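Local coordinates for protein with a SET domain within carboxy region (Cryptosporidium parvum, PDB 4LDG) that is probably a histone methyltransferase of the SET8 type, likely acting on histone H4 through its carboxy-terminal SET domain, at residues K233-E238 against R242-S247; L133-S138 against E166-L171; E183-S188 against C205-E210; G191-Y196 against P217-N222. All coordinates share one frame; numbering follows the deposited sequence.

Interaction 1. Residues K233-E238 against R242-S247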
loop_
_atom_site.group_PDB
_atom_site.type_symbol
_atom_site.label_atom_id
_atom_site.label_comp_id
_atom_site.label_asym_id
_atom_site.label_seq_id
_atom_site.Cartn_x
_atom_site.Cartn_y
_atom_site.Cartn_z
ATOM N N LYS A 233 6.574 2.890 -6.122
ATOM C CA LYS A 233 6.882 4.272 -6.377
ATOM C C LYS A 233 7.310 4.860 -5.052
ATOM O O LYS A 233 7.061 4.277 -4.008
ATOM C CB LYS A 233 5.662 4.999 -6.946
ATOM C CG LYS A 233 5.495 4.708 -8.414
ATOM C CD LYS A 233 4.318 5.444 -9.015
ATOM C CE LYS A 233 4.148 5.142 -10.513
ATOM N NZ LYS A 233 5.421 4.945 -11.274
ATOM N N VAL A 234 8.000 5.984 -5.102
ATOM C CA VAL A 234 8.432 6.677 -3.893
ATOM C C VAL A 234 8.033 8.143 -4.006
ATOM O O VAL A 234 8.143 8.717 -5.073
ATOM C CB VAL A 234 9.958 6.574 -3.652
ATOM C CG1 VAL A 234 10.376 7.459 -2.481
ATOM C CG2 VAL A 234 10.356 5.149 -3.333
ATOM N N LEU A 235 7.540 8.703 -2.908
ATOM C CA LEU A 235 7.399 10.137 -2.746
ATOM C C LEU A 235 8.248 10.568 -1.581
ATOM O O LEU A 235 8.175 9.973 -0.494
ATOM C CB LEU A 235 5.956 10.532 -2.426
ATOM C CG LEU A 235 4.894 10.425 -3.529
ATOM C CD1 LEU A 235 3.596 11.064 -3.054
ATOM C CD2 LEU A 235 5.340 11.053 -4.845
ATOM N N MET A 236 9.023 11.624 -1.800
ATOM C CA MET A 236 9.726 12.273 -0.714
ATOM C C MET A 236 8.745 13.232 -0.080
ATOM O O MET A 236 8.270 14.124 -0.754
ATOM C CB MET A 236 10.951 13.034 -1.229
ATOM C CG MET A 236 11.931 12.155 -1.983
ATOM S SD MET A 236 12.616 10.792 -1.011
ATOM C CE MET A 236 13.590 11.721 0.170
ATOM N N ILE A 237 8.424 13.010 1.193
ATOM C CA ILE A 237 7.487 13.830 1.932
ATOM C C ILE A 237 8.175 14.203 3.217
ATOM O O ILE A 237 8.607 13.328 3.958
ATOM C CB ILE A 237 6.198 13.082 2.250
ATOM C CG1 ILE A 237 5.413 12.886 0.969
ATOM C CG2 ILE A 237 5.371 13.858 3.271
ATOM C CD1 ILE A 237 4.262 11.924 1.087
ATOM N N GLU A 238 8.311 15.502 3.474
ATOM C CA GLU A 238 8.940 15.982 4.699
ATOM C C GLU A 238 10.300 15.292 4.948
ATOM O O GLU A 238 10.617 14.869 6.055
ATOM C CB GLU A 238 7.960 15.836 5.875
ATOM C CG GLU A 238 6.776 16.803 5.782
ATOM C CD GLU A 238 5.705 16.581 6.852
ATOM O OE1 GLU A 238 4.739 15.799 6.604
ATOM O OE2 GLU A 238 5.813 17.211 7.931
ATOM N N ARG A 242 8.705 7.754 1.194
ATOM C CA ARG A 242 7.552 6.912 1.475
ATOM C C ARG A 242 7.351 6.008 0.279
ATOM O O ARG A 242 7.079 6.493 -0.859
ATOM C CB ARG A 242 6.295 7.757 1.678
ATOM C CG ARG A 242 6.500 8.918 2.651
ATOM C CD ARG A 242 6.756 8.434 4.067
ATOM N NE ARG A 242 5.543 7.800 4.576
ATOM C CZ ARG A 242 4.596 8.410 5.281
ATOM N NH1 ARG A 242 4.694 9.708 5.600
ATOM N NH2 ARG A 242 3.529 7.729 5.657
ATOM N N LEU A 243 7.446 4.699 0.538
ATOM C CA LEU A 243 7.426 3.699 -0.521
ATOM C C LEU A 243 6.040 3.071 -0.554
ATOM O O LEU A 243 5.502 2.662 0.501
ATOM C CB LEU A 243 8.504 2.639 -0.237
ATOM C CG LEU A 243 8.672 1.395 -1.137
ATOM C CD1 LEU A 243 9.175 1.781 -2.525
ATOM C CD2 LEU A 243 9.631 0.414 -0.481
ATOM N N PHE A 244 5.473 2.976 -1.762
ATOM C CA PHE A 244 4.118 2.477 -1.927
ATOM C C PHE A 244 3.917 1.734 -3.224
ATOM O O PHE A 244 4.700 1.884 -4.206
ATOM C CB PHE A 244 3.054 3.611 -1.802
ATOM C CG PHE A 244 3.146 4.696 -2.867
ATOM C CD1 PHE A 244 2.280 4.720 -3.942
ATOM C CD2 PHE A 244 4.092 5.693 -2.777
ATOM C CE1 PHE A 244 2.373 5.714 -4.913
ATOM C CE2 PHE A 244 4.198 6.683 -3.739
ATOM C CZ PHE A 244 3.340 6.700 -4.805
ATOM N N PHE A 245 2.849 0.930 -3.219
ATOM C CA PHE A 245 2.467 0.134 -4.371
ATOM C C PHE A 245 1.355 0.818 -5.145
ATOM O O PHE A 245 0.456 1.418 -4.552
ATOM C CB PHE A 245 1.956 -1.201 -3.892
ATOM C CG PHE A 245 3.016 -2.085 -3.316
ATOM C CD1 PHE A 245 4.016 -2.581 -4.110
ATOM C CD2 PHE A 245 2.970 -2.463 -1.977
ATOM C CE1 PHE A 245 4.957 -3.437 -3.590
ATOM C CE2 PHE A 245 3.909 -3.305 -1.453
ATOM C CZ PHE A 245 4.902 -3.794 -2.264
ATOM N N VAL A 246 1.434 0.756 -6.467
ATOM C CA VAL A 246 0.301 1.108 -7.320
ATOM C C VAL A 246 0.054 -0.037 -8.274
ATOM O O VAL A 246 0.958 -0.795 -8.576
ATOM C CB VAL A 246 0.533 2.406 -8.101
ATOM C CG1 VAL A 246 0.771 3.557 -7.139
ATOM C CG2 VAL A 246 1.705 2.293 -9.037
ATOM N N SER A 247 -1.184 -0.181 -8.725
ATOM C CA SER A 247 -1.549 -1.276 -9.603
ATOM C C SER A 247 -1.050 -1.033 -11.020
ATOM O O SER A 247 -1.050 0.089 -11.494
ATOM C CB SER A 247 -3.064 -1.429 -9.622
ATOM O OG SER A 247 -3.670 -0.213 -10.047
HETATM O O HOH W 1 6.774 11.584 5.533
#

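Interaction 2. Residues L133-S138 against E166-L171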
loop_
_atom_site.group_PDB
_atom_site.type_symbol
_atom_site.label_atom_id
_atom_site.label_comp_id
_atom_site.label_asym_id
_atom_site.label_seq_id
_atom_site.Cartn_x
_atom_site.Cartn_y
_atom_site.Cartn_z
ATOM N N LEU A 133 -0.677 10.354 3.239
ATOM C CA LEU A 133 -0.734 11.130 4.483
ATOM C C LEU A 133 -2.064 11.023 5.217
ATOM O O LEU A 133 -2.092 11.189 6.424
ATOM C CB LEU A 133 -0.395 12.592 4.206
ATOM C CG LEU A 133 1.077 12.845 3.870
ATOM C CD1 LEU A 133 1.280 14.226 3.325
ATOM C CD2 LEU A 133 1.961 12.634 5.089
ATOM N N ASN A 134 -3.154 10.742 4.512
ATOM C CA ASN A 134 -4.462 10.570 5.165
ATOM C C ASN A 134 -4.882 9.108 5.277
ATOM O O ASN A 134 -6.025 8.826 5.560
ATOM C CB ASN A 134 -5.529 11.373 4.402
ATOM C CG ASN A 134 -5.246 12.848 4.440
ATOM O OD1 ASN A 134 -5.282 13.456 5.504
ATOM N ND2 ASN A 134 -4.918 13.429 3.295
ATOM N N GLU A 135 -3.954 8.188 5.015
ATOM C CA GLU A 135 -4.160 6.748 5.222
ATOM C C GLU A 135 -5.263 6.175 4.354
ATOM O O GLU A 135 -6.062 5.383 4.817
ATOM C CB GLU A 135 -4.442 6.423 6.695
ATOM C CG GLU A 135 -3.382 6.892 7.678
ATOM C CD GLU A 135 -2.160 5.987 7.759
ATOM O OE1 GLU A 135 -2.086 4.958 7.035
ATOM O OE2 GLU A 135 -1.251 6.305 8.561
ATOM N N ILE A 136 -5.298 6.568 3.097
ATOM C CA ILE A 136 -6.220 5.985 2.145
ATOM C C ILE A 136 -5.504 4.794 1.513
ATOM O O ILE A 136 -4.328 4.907 1.176
ATOM C CB ILE A 136 -6.571 6.946 0.993
ATOM C CG1 ILE A 136 -6.919 8.340 1.491
ATOM C CG2 ILE A 136 -7.710 6.377 0.147
ATOM C CD1 ILE A 136 -8.244 8.419 2.174
ATOM N N HIS A 137 -6.199 3.671 1.346
ATOM C CA HIS A 137 -5.620 2.502 0.648
ATOM C C HIS A 137 -6.672 1.732 -0.107
ATOM O O HIS A 137 -7.871 1.908 0.110
ATOM C CB HIS A 137 -4.868 1.565 1.604
ATOM C CG HIS A 137 -5.556 1.363 2.908
ATOM N ND1 HIS A 137 -5.104 1.930 4.083
ATOM C CD2 HIS A 137 -6.692 0.697 3.221
ATOM C CE1 HIS A 137 -5.930 1.619 5.066
ATOM N NE2 HIS A 137 -6.899 0.869 4.571
ATOM N N SER A 138 -6.226 0.885 -1.022
ATOM C CA SER A 138 -7.144 -0.028 -1.692
ATOM C C SER A 138 -7.642 -0.986 -0.635
ATOM O O SER A 138 -7.012 -1.152 0.412
ATOM C CB SER A 138 -6.441 -0.780 -2.827
ATOM O OG SER A 138 -6.231 0.095 -3.937
ATOM N N GLU A 166 0.839 1.382 1.301
ATOM C CA GLU A 166 2.184 1.864 1.553
ATOM C C GLU A 166 2.981 0.670 2.039
ATOM O O GLU A 166 2.443 -0.166 2.737
ATOM C CB GLU A 166 2.208 2.988 2.589
ATOM C CG GLU A 166 3.609 3.523 2.855
ATOM C CD GLU A 166 3.685 4.630 3.886
ATOM O OE1 GLU A 166 2.631 5.117 4.352
ATOM O OE2 GLU A 166 4.823 5.026 4.228
ATOM N N TYR A 167 4.253 0.587 1.659
ATOM C CA TYR A 167 5.144 -0.390 2.257
ATOM C C TYR A 167 5.687 0.222 3.545
ATOM O O TYR A 167 6.663 0.959 3.531
ATOM C CB TYR A 167 6.272 -0.763 1.306
ATOM C CG TYR A 167 6.987 -2.041 1.692
ATOM C CD1 TYR A 167 6.576 -3.255 1.165
ATOM C CD2 TYR A 167 8.045 -2.045 2.587
ATOM C CE1 TYR A 167 7.202 -4.439 1.504
ATOM C CE2 TYR A 167 8.681 -3.233 2.939
ATOM C CZ TYR A 167 8.247 -4.428 2.385
ATOM O OH TYR A 167 8.848 -5.615 2.673
ATOM N N LYS A 168 5.018 -0.056 4.649
ATOM C CA LYS A 168 5.384 0.488 5.956
ATOM C C LYS A 168 6.381 -0.346 6.729
ATOM O O LYS A 168 6.380 -1.566 6.642
ATOM C CB LYS A 168 4.130 0.613 6.804
ATOM C CG LYS A 168 3.190 1.693 6.308
ATOM C CD LYS A 168 1.857 1.643 7.011
ATOM C CE LYS A 168 1.180 2.975 6.841
ATOM N NZ LYS A 168 -0.289 2.852 7.048
ATOM N N GLY A 169 7.192 0.311 7.547
ATOM C CA GLY A 169 8.167 -0.407 8.378
ATOM C C GLY A 169 9.001 0.635 9.058
ATOM O O GLY A 169 8.629 1.784 9.006
ATOM N N ASN A 170 10.120 0.244 9.675
ATOM C CA ASN A 170 11.116 1.196 10.170
ATOM C C ASN A 170 12.096 1.538 9.064
ATOM O O ASN A 170 12.741 0.654 8.483
ATOM C CB ASN A 170 11.912 0.624 11.354
ATOM C CG ASN A 170 11.025 0.187 12.502
ATOM O OD1 ASN A 170 10.055 0.866 12.847
ATOM N ND2 ASN A 170 11.356 -0.956 13.108
ATOM N N LEU A 171 12.242 2.825 8.808
ATOM C CA LEU A 171 13.086 3.302 7.747
ATOM C C LEU A 171 14.488 3.347 8.283
ATOM O O LEU A 171 14.715 3.896 9.348
ATOM C CB LEU A 171 12.651 4.694 7.300
ATOM C CG LEU A 171 13.546 5.307 6.216
ATOM C CD1 LEU A 171 13.374 4.580 4.887
ATOM C CD2 LEU A 171 13.284 6.803 6.058
#

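Interaction 3. Residues E183-S188 against C205-E210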
loop_
_atom_site.group_PDB
_atom_site.type_symbol
_atom_site.label_atom_id
_atom_site.label_comp_id
_atom_site.label_asym_id
_atom_site.label_seq_id
_atom_site.Cartn_x
_atom_site.Cartn_y
_atom_site.Cartn_z
ATOM N N GLU A 183 21.708 -9.874 9.441
ATOM C CA GLU A 183 22.428 -10.972 10.076
ATOM C C GLU A 183 21.751 -11.493 11.346
ATOM O O GLU A 183 21.736 -12.699 11.572
ATOM C CB GLU A 183 23.889 -10.597 10.348
ATOM C CG GLU A 183 24.750 -10.621 9.086
ATOM C CD GLU A 183 26.120 -9.966 9.243
ATOM O OE1 GLU A 183 26.313 -8.871 8.660
ATOM O OE2 GLU A 183 27.000 -10.544 9.928
ATOM N N LYS A 184 21.184 -10.606 12.155
ATOM C CA LYS A 184 20.511 -11.013 13.384
ATOM C C LYS A 184 19.252 -11.836 13.094
ATOM O O LYS A 184 19.025 -12.874 13.709
ATOM C CB LYS A 184 20.184 -9.786 14.272
ATOM C CG LYS A 184 19.216 -10.046 15.431
ATOM C CD LYS A 184 19.158 -8.882 16.428
ATOM C CE LYS A 184 18.324 -7.709 15.916
ATOM N NZ LYS A 184 16.915 -7.698 16.407
ATOM N N TYR A 185 18.437 -11.385 12.153
ATOM C CA TYR A 185 17.266 -12.164 11.765
ATOM C C TYR A 185 17.675 -13.551 11.249
ATOM O O TYR A 185 17.091 -14.541 11.645
ATOM C CB TYR A 185 16.402 -11.444 10.730
ATOM C CG TYR A 185 15.813 -10.113 11.200
ATOM C CD1 TYR A 185 15.214 -9.986 12.448
ATOM C CD2 TYR A 185 15.835 -9.001 10.376
ATOM C CE1 TYR A 185 14.699 -8.780 12.876
ATOM C CE2 TYR A 185 15.289 -7.807 10.784
ATOM C CZ TYR A 185 14.728 -7.698 12.036
ATOM O OH TYR A 185 14.205 -6.490 12.436
ATOM N N ALA A 186 18.703 -13.626 10.409
ATOM C CA ALA A 186 19.126 -14.928 9.880
ATOM C C ALA A 186 19.596 -15.839 11.007
ATOM O O ALA A 186 19.200 -16.993 11.055
ATOM C CB ALA A 186 20.204 -14.780 8.823
ATOM N N LEU A 187 20.394 -15.303 11.931
ATOM C CA LEU A 187 20.952 -16.088 13.040
ATOM C C LEU A 187 19.873 -16.614 14.013
ATOM O O LEU A 187 20.020 -17.685 14.586
ATOM C CB LEU A 187 22.008 -15.252 13.788
ATOM C CG LEU A 187 22.737 -15.872 14.996
ATOM C CD1 LEU A 187 23.476 -17.159 14.610
ATOM C CD2 LEU A 187 23.701 -14.876 15.632
ATOM N N SER A 188 18.791 -15.860 14.170
ATOM C CA SER A 188 17.653 -16.222 15.029
ATOM C C SER A 188 16.608 -17.101 14.326
ATOM O O SER A 188 15.588 -17.456 14.908
ATOM C CB SER A 188 16.951 -14.930 15.453
ATOM O OG SER A 188 17.911 -13.937 15.763
ATOM N N CYS A 205 16.656 1.402 3.501
ATOM C CA CYS A 205 16.061 0.121 3.721
ATOM C C CYS A 205 14.827 0.299 4.598
ATOM O O CYS A 205 14.884 1.006 5.594
ATOM C CB CYS A 205 17.050 -0.827 4.388
ATOM S SG CYS A 205 16.346 -2.482 4.612
ATOM N N ILE A 206 13.714 -0.327 4.218
ATOM C CA ILE A 206 12.569 -0.386 5.096
ATOM C C ILE A 206 12.488 -1.771 5.689
ATOM O O ILE A 206 12.303 -2.761 4.963
ATOM C CB ILE A 206 11.263 -0.020 4.395
ATOM C CG1 ILE A 206 11.244 1.483 4.082
ATOM C CG2 ILE A 206 10.078 -0.309 5.306
ATOM C CD1 ILE A 206 10.321 1.871 2.943
ATOM N N ASP A 207 12.645 -1.831 7.013
ATOM C CA ASP A 207 12.538 -3.074 7.758
ATOM C C ASP A 207 11.129 -3.231 8.314
ATOM O O ASP A 207 10.795 -2.600 9.296
ATOM C CB ASP A 207 13.548 -3.122 8.920
ATOM C CG ASP A 207 13.521 -4.453 9.640
ATOM O OD1 ASP A 207 12.804 -5.340 9.144
ATOM O OD2 ASP A 207 14.183 -4.617 10.704
ATOM N N ALA A 208 10.331 -4.113 7.704
ATOM C CA ALA A 208 8.979 -4.438 8.195
ATOM C C ALA A 208 8.903 -5.809 8.917
ATOM O O ALA A 208 7.825 -6.405 9.030
ATOM C CB ALA A 208 7.996 -4.394 7.025
ATOM N N THR A 209 10.036 -6.288 9.433
ATOM C CA THR A 209 10.102 -7.618 10.072
ATOM C C THR A 209 9.256 -7.713 11.332
ATOM O O THR A 209 8.488 -8.656 11.460
ATOM C CB THR A 209 11.548 -8.027 10.389
ATOM O OG1 THR A 209 12.310 -8.014 9.182
ATOM C CG2 THR A 209 11.609 -9.411 11.013
ATOM N N GLU A 210 9.343 -6.740 12.243
ATOM C CA GLU A 210 8.524 -6.797 13.446
ATOM C C GLU A 210 7.040 -6.904 13.038
ATOM O O GLU A 210 6.586 -6.274 12.076
ATOM C CB GLU A 210 8.776 -5.601 14.379
ATOM C CG GLU A 210 10.239 -5.322 14.763
ATOM C CD GLU A 210 11.032 -6.538 15.238
ATOM O OE1 GLU A 210 10.458 -7.645 15.364
ATOM O OE2 GLU A 210 12.253 -6.382 15.492
#

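Interaction 4. Residues G191-Y196 against P217-N222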
loop_
_atom_site.group_PDB
_atom_site.type_symbol
_atom_site.label_atom_id
_atom_site.label_comp_id
_atom_site.label_asym_id
_atom_site.label_seq_id
_atom_site.Cartn_x
_atom_site.Cartn_y
_atom_site.Cartn_z
ATOM N N GLY A 191 12.212 -14.944 9.835
ATOM C CA GLY A 191 12.083 -14.358 8.517
ATOM C C GLY A 191 12.590 -12.932 8.533
ATOM O O GLY A 191 13.050 -12.422 9.556
ATOM N N CYS A 192 12.488 -12.269 7.406
ATOM C CA CYS A 192 13.032 -10.953 7.297
ATOM C C CYS A 192 12.328 -10.259 6.145
ATOM O O CYS A 192 12.431 -10.682 4.990
ATOM C CB CYS A 192 14.527 -11.098 7.095
ATOM S SG CYS A 192 15.352 -9.682 6.419
ATOM N N TYR A 193 11.567 -9.225 6.474
ATOM C CA TYR A 193 10.791 -8.495 5.492
ATOM C C TYR A 193 11.454 -7.137 5.344
ATOM O O TYR A 193 10.988 -6.148 5.898
ATOM C CB TYR A 193 9.343 -8.313 5.967
ATOM C CG TYR A 193 8.494 -9.576 6.091
ATOM C CD1 TYR A 193 7.578 -9.915 5.109
ATOM C CD2 TYR A 193 8.570 -10.396 7.210
ATOM C CE1 TYR A 193 6.773 -11.038 5.222
ATOM C CE2 TYR A 193 7.777 -11.536 7.327
ATOM C CZ TYR A 193 6.875 -11.844 6.329
ATOM O OH TYR A 193 6.079 -12.961 6.435
ATOM N N MET A 194 12.560 -7.096 4.621
ATOM C CA MET A 194 13.309 -5.868 4.458
ATOM C C MET A 194 13.317 -5.508 3.000
ATOM O O MET A 194 13.409 -6.379 2.123
ATOM C CB MET A 194 14.740 -6.010 4.974
ATOM C CG MET A 194 14.829 -6.330 6.451
ATOM S SD MET A 194 16.505 -6.425 7.136
ATOM C CE MET A 194 17.084 -4.749 7.019
ATOM N N TYR A 195 13.223 -4.211 2.742
ATOM C CA TYR A 195 13.182 -3.721 1.386
ATOM C C TYR A 195 14.237 -2.628 1.203
ATOM O O TYR A 195 14.051 -1.472 1.636
ATOM C CB TYR A 195 11.782 -3.208 1.067
ATOM C CG TYR A 195 11.570 -2.988 -0.386
ATOM C CD1 TYR A 195 10.817 -3.869 -1.120
ATOM C CD2 TYR A 195 12.169 -1.937 -1.049
ATOM C CE1 TYR A 195 10.644 -3.688 -2.476
ATOM C CE2 TYR A 195 11.997 -1.749 -2.400
ATOM C CZ TYR A 195 11.251 -2.632 -3.117
ATOM O OH TYR A 195 11.058 -2.472 -4.473
ATOM N N TYR A 196 15.329 -3.009 0.551
ATOM C CA TYR A 196 16.381 -2.069 0.104
ATOM C C TYR A 196 15.960 -1.417 -1.206
ATOM O O TYR A 196 15.533 -2.120 -2.119
ATOM C CB TYR A 196 17.731 -2.779 -0.139
ATOM C CG TYR A 196 18.388 -3.358 1.119
ATOM C CD1 TYR A 196 19.141 -2.553 1.983
ATOM C CD2 TYR A 196 18.243 -4.693 1.456
ATOM C CE1 TYR A 196 19.723 -3.065 3.136
ATOM C CE2 TYR A 196 18.847 -5.213 2.603
ATOM C CZ TYR A 196 19.586 -4.390 3.440
ATOM O OH TYR A 196 20.188 -4.899 4.583
ATOM N N PRO A 217 -0.642 -4.800 5.509
ATOM C CA PRO A 217 -0.399 -6.065 4.845
ATOM C C PRO A 217 0.538 -5.972 3.659
ATOM O O PRO A 217 0.733 -6.967 2.983
ATOM C CB PRO A 217 -1.791 -6.460 4.368
ATOM C CG PRO A 217 -2.445 -5.151 4.078
ATOM C CD PRO A 217 -1.930 -4.213 5.127
ATOM N N GLY A 218 1.087 -4.786 3.415
ATOM C CA GLY A 218 1.994 -4.540 2.300
ATOM C C GLY A 218 3.163 -5.509 2.293
ATOM O O GLY A 218 3.503 -6.080 1.253
ATOM N N ARG A 219 3.745 -5.707 3.467
ATOM C CA ARG A 219 4.926 -6.547 3.637
ATOM C C ARG A 219 4.702 -8.035 3.326
ATOM O O ARG A 219 5.673 -8.764 3.162
ATOM C CB ARG A 219 5.438 -6.427 5.077
ATOM C CG ARG A 219 4.520 -7.042 6.125
ATOM C CD ARG A 219 4.743 -6.426 7.504
ATOM N NE ARG A 219 4.181 -7.302 8.519
ATOM C CZ ARG A 219 4.807 -8.347 9.071
ATOM N NH1 ARG A 219 6.067 -8.654 8.765
ATOM N NH2 ARG A 219 4.172 -9.089 9.967
ATOM N N LEU A 220 3.436 -8.467 3.294
ATOM C CA LEU A 220 3.073 -9.864 3.080
ATOM C C LEU A 220 2.847 -10.239 1.626
ATOM O O LEU A 220 2.576 -11.378 1.317
ATOM C CB LEU A 220 1.791 -10.174 3.836
ATOM C CG LEU A 220 1.745 -9.834 5.321
ATOM C CD1 LEU A 220 0.365 -10.159 5.865
ATOM C CD2 LEU A 220 2.800 -10.636 6.061
ATOM N N ILE A 221 2.934 -9.283 0.727
ATOM C CA ILE A 221 2.672 -9.558 -0.660
ATOM C C ILE A 221 3.700 -10.533 -1.243
ATOM O O ILE A 221 4.924 -10.330 -1.150
ATOM C CB ILE A 221 2.574 -8.239 -1.444
ATOM C CG1 ILE A 221 1.295 -7.497 -1.013
ATOM C CG2 ILE A 221 2.536 -8.500 -2.921
ATOM C CD1 ILE A 221 1.279 -6.038 -1.340
ATOM N N ASN A 222 3.200 -11.600 -1.849
ATOM C CA ASN A 222 4.074 -12.583 -2.481
ATOM C C ASN A 222 4.732 -12.103 -3.759
ATOM O O ASN A 222 4.351 -11.081 -4.360
ATOM C CB ASN A 222 3.307 -13.882 -2.760
ATOM C CG ASN A 222 2.887 -14.568 -1.486
ATOM O OD1 ASN A 222 3.648 -14.666 -0.534
ATOM N ND2 ASN A 222 1.654 -14.985 -1.439
#

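Interaction 1. Residues K233-E238 against R242-S247
Lys233 and Phe244 form a hydrogen-bonded pair in an antiparallel beta hairpin of the SET domain. Lys233 N donates to Phe244 O at 2.9 Å, and Phe244 N returns a bond to Lys233 O. Val234 and Leu243 follow as a non-hydrogen-bonded pair. Leu235 and Arg242 make the next hydrogen-bonded pair, with Arg242 N reaching Leu235 O at 2.8 Å and Leu235 N reaching Arg242 O. All four amides of these two pairs are thus satisfied across the hairpin. Arg242 O also receives a CA-H...O contact from Val234 CA at 3.3 Å.

Phe244 lies on the same face of the sheet as Lys233, Leu235 and Arg242. Its CG sits between the backbone N and the carbonyl carbon (chi1 63°), which turns the ring back over the neighbouring strand. Lys233 CB lies over one ring face, 4.0 Å from the centroid of the Phe244 ring, in a CH-pi contact. Leu235 CG meets Phe244 CE2 at 3.8 Å. On the opposite face of the sheet, which carries Val234 and Leu243, Val234 CG2 touches Leu243 CD1 at 3.7 Å. Tyr128 and Ile132 of helix 121-134 also pack on the Phe244 side.

The Arg242 chain bends at chi2 and chi3, and its CG passes Ile237 CD1. Its guanidinium has two kinds of partner. NE forms a salt bridge with Glu166 on the adjoining strand. NH1 donates to a water lying in the guanidinium plane, at 2.8 Å from NH1. The water donates in turn to Ile237 O, 3.0 Å from the water oxygen.

Interaction 2. Residues L133-S138 against E166-L171
Glu135 is the first residue to leave helical geometry after helix 121-134, and its positive phi (63°) belongs to a Schellman motif; across from it, Lys168 lies in the loop between strands 163-166 and 170-172. The two backbones stay well apart. Only the ends of two long side chains meet, and little surface is buried.

Lys168 points toward the helix end. Its chain is extended beyond CG, which carries NZ across to the carboxylate. Glu135 instead bends at chi2 (-80°), and this turns its carboxylate to face the lysine. The two chains approach at an oblique angle. Lys168 NZ donates to Glu135 OE1 at 2.8 Å, forming a salt bridge. OE1 accepts through its syn lone pair. Glu135 OE2 stands 3.9 Å from Lys168 NZ, so the lysine grips the carboxylate through one oxygen.

A second acidic group lies close by. Glu166 OE1 is 5.4 Å from Glu135 OE1. On the helix side, Asn134 is bonded to Lys88 and Ser91.

The contact is a single charged bond at the surface, joining the end of the helix to the loop between two strands of different sheets. Solvent probably screens it. The lysine would still be expected to ease any repulsion between the two glutamates.

Interaction 3. Residues E183-S188 against C205-E210
With CG anti to the carbonyl carbon (chi1 -62°), Tyr185 sends its ring out of helix 175-187 to Asp207, whose CG is anti to the backbone N (chi1 -176°). The two side chains come from opposite directions. Tyr185 OH donates to Asp207 OD2 at 2.6 Å. OD2 lies in the plane of the ring at its edge and accepts through its syn lone pair. Ring and carboxylate planes are 66° apart.

The other carboxylate oxygen is held within its own segment. Thr209 OG1 donates to Asp207 OD1 at 2.7 Å, and Thr209 N donates to Asp207 OD1 at 2.9 Å from above the carboxylate plane. With the phenol, this makes three bonds on one buried carboxylate and should fix its rotation. Thr209 OG1 also accepts from Tyr193 N.

Thr209 packs over one face of the tyrosine ring. Its CG2 makes a CH-pi contact there, offset toward the rim, with Thr209 CG2 3.7 Å from Tyr185 CE1. At the neighbouring position, the Glu210 carboxylate has its salt-bridge partner in Arg190, which also packs against Tyr185.

The bond from Thr209 N to Asp207 OD1 defines an Asx turn where strand 202-207 ends. The contact packs a helix against the end of a strand within the SET domain, with the tyrosine joining helix to turn.

Interaction 4. Residues G191-Y196 against P217-N222
Tyr193 and Arg219 meet with the guanidinium over the phenol ring, their planes tilted 64° apart. This is a cation-pi contact without stacking of the two flat groups. Arg219 CZ is 4.7 Å from the Tyr193 ring centroid and close to the ring normal. NH1 leads the approach, with Arg219 NH1 3.4 Å from Tyr193 CD2 and displaced toward the rim. Seen from the guanidinium, Tyr193 CD2 lies at its edge.

Arg219 CG sits between its backbone N and carbonyl carbon (chi1 69°). From there the chain runs extended to NE, carrying the guanidinium over the ring. The same residue also meets the ring with its backbone, where Arg219 O is 3.0 Å from Tyr193 CD1. Tyr193 thus touches both the charged end and the carbonyl of one arginine.

Leu220 adds an apolar contact. Its CB leads away from the tyrosine, but Leu220 CD2 turns back to lie 4.1 Å from Tyr193 CE1. That methyl is also over the centre of one guanidinium face of Arg219. The leucine therefore touches both partners of the cation-pi pair.

The contact lies at the surface. Tyr193 comes just before strand 194-199, and its backbone pairs with Ala208 beyond strand 202-207. Arg219 and Leu220 belong to a short 3-10 turn ahead of strand 222-223. Leu220 also packs on Val152 of strand 151-154, and Cys192 packs on Tyr185 of helix 175-187.

In the fold
From the N terminus, interaction 2 comes first, joining the end of helix 121-134 to the loop leading into strand 170-172 and closing a loop of 27 residues. Interaction 3 opens next on helix 175-187. Before it closes at the end of strand 202-207, interaction 4 opens at 191-196. Interaction 4 closes later, at 217-222, with the 3-10 turn before strand 222-223, so the two cross along the chain. Both reach the sheet of strands 170-172, 202-207 and 194-199. Interaction 1 follows in series as a tight hairpin in the other sheet. Tyr167 ties the sheets together, accompanied by Leu243, which packs on Ile206 and Tyr195. Interactions 1, 3 and 4 lie wholly within the SET domain range.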